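Local coordinates for protein type III effector NopAA (PDB 6SDU) that hydrolyses xyloglucan as a type III effector of a symbiotic rhizobium, with a catalytic domain of glycosyl hydrolase family 12, at residues Y152-E166 / K192-F204. Sequence-based numbering, arbitrary orientation.
Sequences YSNVNVGGATWNVFE and KSILQWIKSKGYF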
loop_
_atom_site.group_PDB
_atom_site.type_symbol
_atom_site.label_atom_id
_atom_site.label_comp_id
_atom_site.label_asym_id
_atom_site.label_seq_id
_atom_site.Cartn_x
_atom_site.Cartn_y
_atom_site.Cartn_z
ATOM N N TYR A 152 9.312 -14.499 -7.538
ATOM C CA TYR A 152 10.503 -14.712 -6.720
ATOM C C TYR A 152 10.042 -14.960 -5.297
ATOM O O TYR A 152 9.070 -14.347 -4.843
ATOM C CB TYR A 152 11.465 -13.511 -6.731
ATOM C CG TYR A 152 11.979 -13.092 -8.098
ATOM C CD1 TYR A 152 13.152 -13.634 -8.622
ATOM C CD2 TYR A 152 11.295 -12.147 -8.863
ATOM C CE1 TYR A 152 13.625 -13.248 -9.872
ATOM C CE2 TYR A 152 11.753 -11.763 -10.114
ATOM C CZ TYR A 152 12.921 -12.314 -10.611
ATOM O OH TYR A 152 13.401 -11.934 -11.850
ATOM N N SER A 153 10.733 -15.856 -4.598
ATOM C CA SER A 153 10.391 -16.236 -3.237
ATOM C C SER A 153 11.526 -15.900 -2.274
ATOM O O SER A 153 12.707 -15.954 -2.638
ATOM C CB SER A 153 10.069 -17.727 -3.144
ATOM O OG SER A 153 8.782 -18.014 -3.665
ATOM N N ASN A 154 11.137 -15.526 -1.048
ATOM C CA ASN A 154 12.043 -15.262 0.086
ATOM C C ASN A 154 13.173 -14.305 -0.282
ATOM O O ASN A 154 14.336 -14.496 0.073
ATOM C CB ASN A 154 12.586 -16.568 0.664
ATOM C CG ASN A 154 11.476 -17.506 1.085
ATOM O OD1 ASN A 154 10.650 -17.163 1.939
ATOM N ND2 ASN A 154 11.426 -18.680 0.471
ATOM N N VAL A 155 12.805 -13.219 -0.940
ATOM C CA VAL A 155 13.781 -12.216 -1.329
ATOM C C VAL A 155 14.062 -11.332 -0.126
ATOM O O VAL A 155 13.141 -10.785 0.487
ATOM C CB VAL A 155 13.268 -11.393 -2.516
ATOM C CG1 VAL A 155 14.283 -10.315 -2.893
ATOM C CG2 VAL A 155 12.965 -12.314 -3.684
ATOM N N ASN A 156 15.335 -11.198 0.232
ATOM C CA ASN A 156 15.732 -10.341 1.340
ATOM C C ASN A 156 16.245 -9.039 0.747
ATOM O O ASN A 156 17.317 -9.012 0.140
ATOM C CB ASN A 156 16.780 -11.000 2.230
ATOM C CG ASN A 156 16.936 -10.273 3.546
ATOM O OD1 ASN A 156 17.461 -9.161 3.597
ATOM N ND2 ASN A 156 16.444 -10.881 4.616
ATOM N N VAL A 157 15.449 -7.975 0.877
ATOM C CA VAL A 157 15.794 -6.658 0.352
ATOM C C VAL A 157 15.162 -5.599 1.246
ATOM O O VAL A 157 14.142 -5.839 1.899
ATOM C CB VAL A 157 15.334 -6.489 -1.117
ATOM C CG1 VAL A 157 13.824 -6.340 -1.194
ATOM C CG2 VAL A 157 16.025 -5.309 -1.763
ATOM N N GLY A 158 15.798 -4.428 1.289
ATOM C CA GLY A 158 15.258 -3.269 1.983
ATOM C C GLY A 158 14.836 -3.462 3.429
ATOM O O GLY A 158 13.925 -2.775 3.918
ATOM N N GLY A 159 15.522 -4.364 4.131
ATOM C CA GLY A 159 15.299 -4.589 5.543
ATOM C C GLY A 159 14.307 -5.664 5.915
ATOM O O GLY A 159 13.886 -5.704 7.083
ATOM N N ALA A 160 13.901 -6.520 4.972
ATOM C CA ALA A 160 12.924 -7.559 5.270
ATOM C C ALA A 160 12.987 -8.630 4.193
ATOM O O ALA A 160 13.683 -8.484 3.190
ATOM C CB ALA A 160 11.509 -6.985 5.391
ATOM N N THR A 161 12.271 -9.726 4.435
ATOM C CA THR A 161 12.137 -10.810 3.469
ATOM C C THR A 161 10.745 -10.770 2.861
ATOM O O THR A 161 9.755 -10.595 3.581
ATOM C CB THR A 161 12.403 -12.164 4.123
ATOM O OG1 THR A 161 13.734 -12.164 4.660
ATOM C CG2 THR A 161 12.263 -13.291 3.102
ATOM N N TRP A 162 10.670 -10.926 1.543
ATOM C CA TRP A 162 9.425 -10.738 0.824
ATOM C C TRP A 162 9.235 -11.840 -0.199
ATOM O O TRP A 162 10.193 -12.478 -0.633
ATOM C CB TRP A 162 9.385 -9.393 0.082
ATOM C CG TRP A 162 9.844 -8.177 0.829
ATOM C CD1 TRP A 162 11.119 -7.751 0.973
ATOM C CD2 TRP A 162 9.020 -7.185 1.468
ATOM N NE1 TRP A 162 11.157 -6.571 1.679
ATOM C CE2 TRP A 162 9.881 -6.205 2.000
ATOM C CE3 TRP A 162 7.643 -7.041 1.657
ATOM C CZ2 TRP A 162 9.413 -5.095 2.699
ATOM C CZ3 TRP A 162 7.177 -5.932 2.360
ATOM C CH2 TRP A 162 8.059 -4.981 2.873
ATOM N N ASN A 163 7.975 -12.035 -0.588
ATOM C CA ASN A 163 7.590 -12.785 -1.779
ATOM C C ASN A 163 7.130 -11.780 -2.832
ATOM O O ASN A 163 6.400 -10.834 -2.502
ATOM C CB ASN A 163 6.474 -13.783 -1.476
ATOM C CG ASN A 163 6.975 -15.011 -0.750
ATOM O OD1 ASN A 163 8.158 -15.350 -0.836
ATOM N ND2 ASN A 163 6.074 -15.691 -0.027
ATOM N N VAL A 164 7.614 -11.944 -4.073
ATOM C CA VAL A 164 7.414 -10.982 -5.154
ATOM C C VAL A 164 6.420 -11.526 -6.170
ATOM O O VAL A 164 6.522 -12.682 -6.604
ATOM C CB VAL A 164 8.755 -10.627 -5.820
ATOM C CG1 VAL A 164 8.566 -9.540 -6.897
ATOM C CG2 VAL A 164 9.708 -10.149 -4.752
ATOM N N PHE A 165 5.467 -10.675 -6.568
ATOM C CA PHE A 165 4.423 -11.029 -7.514
ATOM C C PHE A 165 4.400 -10.024 -8.659
ATOM O O PHE A 165 4.752 -8.850 -8.478
ATOM C CB PHE A 165 3.067 -11.067 -6.830
ATOM C CG PHE A 165 2.977 -12.071 -5.750
ATOM C CD1 PHE A 165 3.456 -11.787 -4.483
ATOM C CD2 PHE A 165 2.407 -13.321 -6.000
ATOM C CE1 PHE A 165 3.379 -12.740 -3.473
ATOM C CE2 PHE A 165 2.318 -14.273 -5.000
ATOM C CZ PHE A 165 2.798 -13.986 -3.733
ATOM N N GLU A 166 3.977 -10.491 -9.842
ATOM C CA GLU A 166 3.942 -9.651 -11.031
ATOM C C GLU A 166 2.596 -9.730 -11.742
ATOM O O GLU A 166 2.093 -10.824 -12.011
ATOM C CB GLU A 166 5.041 -10.030 -12.021
ATOM C CG GLU A 166 5.083 -9.104 -13.246
ATOM C CD GLU A 166 5.986 -9.626 -14.372
ATOM O OE1 GLU A 166 6.093 -8.937 -15.409
ATOM O OE2 GLU A 166 6.575 -10.720 -14.219
ATOM N N LYS A 192 14.520 2.939 -1.516
ATOM C CA LYS A 192 15.551 3.115 -2.540
ATOM C C LYS A 192 16.134 1.773 -2.965
ATOM O O LYS A 192 16.141 1.440 -4.155
ATOM C CB LYS A 192 16.650 4.031 -2.002
ATOM C CG LYS A 192 17.797 4.297 -2.961
ATOM C CD LYS A 192 19.003 4.777 -2.173
ATOM C CE LYS A 192 20.283 4.725 -2.992
ATOM N NZ LYS A 192 21.412 5.396 -2.291
ATOM N N SER A 193 16.530 0.954 -1.981
ATOM C CA SER A 193 17.112 -0.366 -2.236
ATOM C C SER A 193 16.121 -1.317 -2.885
ATOM O O SER A 193 16.511 -2.162 -3.698
ATOM C CB SER A 193 17.604 -0.987 -0.926
ATOM O OG SER A 193 18.705 -0.279 -0.394
ATOM N N ILE A 194 14.844 -1.255 -2.483
ATOM C CA ILE A 194 13.850 -2.138 -3.086
ATOM C C ILE A 194 13.675 -1.798 -4.554
ATOM O O ILE A 194 13.647 -2.689 -5.410
ATOM C CB ILE A 194 12.516 -2.062 -2.316
ATOM C CG1 ILE A 194 12.667 -2.708 -0.931
ATOM C CG2 ILE A 194 11.399 -2.720 -3.124
ATOM C CD1 ILE A 194 11.472 -2.482 0.002
ATOM N N LEU A 195 13.580 -0.506 -4.877
ATOM C CA LEU A 195 13.478 -0.098 -6.271
ATOM C C LEU A 195 14.745 -0.479 -7.043
ATOM O O LEU A 195 14.674 -0.903 -8.205
ATOM C CB LEU A 195 13.224 1.407 -6.341
ATOM C CG LEU A 195 11.893 1.848 -5.736
ATOM C CD1 LEU A 195 11.727 3.373 -5.735
ATOM C CD2 LEU A 195 10.726 1.153 -6.468
ATOM N N GLN A 196 15.909 -0.379 -6.391
ATOM C CA GLN A 196 17.160 -0.761 -7.046
ATOM C C GLN A 196 17.163 -2.248 -7.378
ATOM O O GLN A 196 17.571 -2.640 -8.476
ATOM C CB GLN A 196 18.348 -0.397 -6.157
ATOM C CG GLN A 196 18.690 1.082 -6.181
ATOM C CD GLN A 196 19.755 1.487 -5.167
ATOM O OE1 GLN A 196 20.001 0.792 -4.178
ATOM N NE2 GLN A 196 20.397 2.623 -5.421
ATOM N N TRP A 197 16.662 -3.086 -6.460
ATOM C CA TRP A 197 16.584 -4.522 -6.723
ATOM C C TRP A 197 15.607 -4.836 -7.857
ATOM O O TRP A 197 15.880 -5.709 -8.693
ATOM C CB TRP A 197 16.186 -5.260 -5.447
ATOM C CG TRP A 197 16.092 -6.764 -5.613
ATOM C CD1 TRP A 197 17.079 -7.690 -5.367
ATOM C CD2 TRP A 197 14.950 -7.512 -6.063
ATOM N NE1 TRP A 197 16.616 -8.964 -5.638
ATOM C CE2 TRP A 197 15.311 -8.881 -6.054
ATOM C CE3 TRP A 197 13.653 -7.159 -6.459
ATOM C CZ2 TRP A 197 14.425 -9.891 -6.436
ATOM C CZ3 TRP A 197 12.773 -8.164 -6.834
ATOM C CH2 TRP A 197 13.164 -9.513 -6.820
ATOM N N ILE A 198 14.467 -4.133 -7.908
ATOM C CA ILE A 198 13.499 -4.363 -8.976
ATOM C C ILE A 198 14.077 -3.937 -10.321
ATOM O O ILE A 198 13.827 -4.577 -11.350
ATOM C CB ILE A 198 12.172 -3.640 -8.677
ATOM C CG1 ILE A 198 11.565 -4.134 -7.361
ATOM C CG2 ILE A 198 11.190 -3.871 -9.815
ATOM C CD1 ILE A 198 10.338 -3.337 -6.908
ATOM N N LYS A 199 14.830 -2.835 -10.340
ATOM C CA LYS A 199 15.519 -2.426 -11.562
ATOM C C LYS A 199 16.517 -3.490 -12.014
ATOM O O LYS A 199 16.589 -3.810 -13.208
ATOM C CB LYS A 199 16.225 -1.087 -11.326
ATOM C CG LYS A 199 16.912 -0.485 -12.540
ATOM C CD LYS A 199 17.688 0.769 -12.150
ATOM C CE LYS A 199 18.460 1.355 -13.339
ATOM N NZ LYS A 199 19.235 2.586 -12.985
ATOM N N SER A 200 17.242 -4.100 -11.059
ATOM C CA SER A 200 18.242 -5.131 -11.367
ATOM C C SER A 200 17.634 -6.384 -11.990
ATOM O O SER A 200 18.354 -7.150 -12.640
ATOM C CB SER A 200 19.042 -5.499 -10.105
ATOM O OG SER A 200 18.431 -6.529 -9.340
ATOM N N LYS A 201 16.344 -6.639 -11.779
ATOM C CA LYS A 201 15.673 -7.734 -12.468
ATOM C C LYS A 201 15.072 -7.288 -13.788
ATOM O O LYS A 201 14.436 -8.095 -14.469
ATOM C CB LYS A 201 14.587 -8.327 -11.582
ATOM C CG LYS A 201 15.108 -8.780 -10.250
ATOM C CD LYS A 201 16.048 -9.947 -10.388
ATOM C CE LYS A 201 16.651 -10.282 -9.044
ATOM N NZ LYS A 201 17.480 -11.512 -9.098
ATOM N N GLY A 202 15.269 -6.025 -14.160
ATOM C CA GLY A 202 14.888 -5.524 -15.463
ATOM C C GLY A 202 13.451 -5.090 -15.648
ATOM O O GLY A 202 13.028 -4.914 -16.796
ATOM N N TYR A 203 12.692 -4.878 -14.562
ATOM C CA TYR A 203 11.306 -4.420 -14.707
ATOM C C TYR A 203 11.216 -2.980 -15.199
ATOM O O TYR A 203 10.262 -2.636 -15.904
ATOM C CB TYR A 203 10.551 -4.583 -13.394
ATOM C CG TYR A 203 10.276 -6.030 -13.117
ATOM C CD1 TYR A 203 9.289 -6.717 -13.817
ATOM C CD2 TYR A 203 11.044 -6.732 -12.194
ATOM C CE1 TYR A 203 9.048 -8.069 -13.575
ATOM C CE2 TYR A 203 10.820 -8.073 -11.947
ATOM C CZ TYR A 203 9.822 -8.738 -12.638
ATOM O OH TYR A 203 9.608 -10.073 -12.395
ATOM N N PHE A 204 12.169 -2.126 -14.828
ATOM C CA PHE A 204 12.222 -0.751 -15.308
ATOM C C PHE A 204 13.667 -0.268 -15.241
ATOM O O PHE A 204 14.537 -0.932 -14.676
ATOM C CB PHE A 204 11.291 0.185 -14.511
ATOM C CG PHE A 204 11.357 0.007 -13.012
ATOM C CD1 PHE A 204 12.505 0.354 -12.292
ATOM C CD2 PHE A 204 10.258 -0.486 -12.312
ATOM C CE1 PHE A 204 12.560 0.183 -10.900
ATOM C CE2 PHE A 204 10.302 -0.660 -10.915
ATOM C CZ PHE A 204 11.452 -0.318 -10.208
#
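Helix 191-200, the one helix of this beta-sandwich (the jelly roll of family 12), packs on the edge hairpin 155-157/160-166 of the larger sheet. Trp197 carries most of the contact. Its CG lies anti to the backbone N (chi1 -179°), which sends the indole toward the strands. Val155 CG1 sits over one indole face, 3.6 Å from Trp197 CZ2. Lys201 CE lies over the opposite face, toward the rim, and Lys201 CD touches Tyr152 OH. The indole rim meets the face of the Tyr152 ring in a T-shaped stack, planes at 80°, with Trp197 CH2 3.8 Å from Tyr152 CD2. Val164 CG2 lies 4.1 Å from Trp197 CH2. Nearer the hairpin turn, Val157 splits its branches: CG2 touches Trp197 CB at 3.7 Å, and CG1 meets Ile194 CG1. Ile194 CG1 also lies 3.9 Å from Gly158 CA, in a type I' turn where Gly158 has positive phi and no side chain. Trp162 NE1 holds this turn by a hydrogen bond to Val157 O (3.1 Å), which also accepts from Ala160 N.

Past the helix, a Schellman motif at Gly202 leads into Tyr203. Tyr203 CE1 lies 3.5 Å from Glu166 CD, while Glu166 OE1 forms a salt bridge with Lys174. Tyr203 OH lies at the edge of the Tyr152 ring. No hydrogen bond crosses; aromatic and aliphatic contacts hold the segments, with the Glu166 carboxylate at the Tyr203 edge.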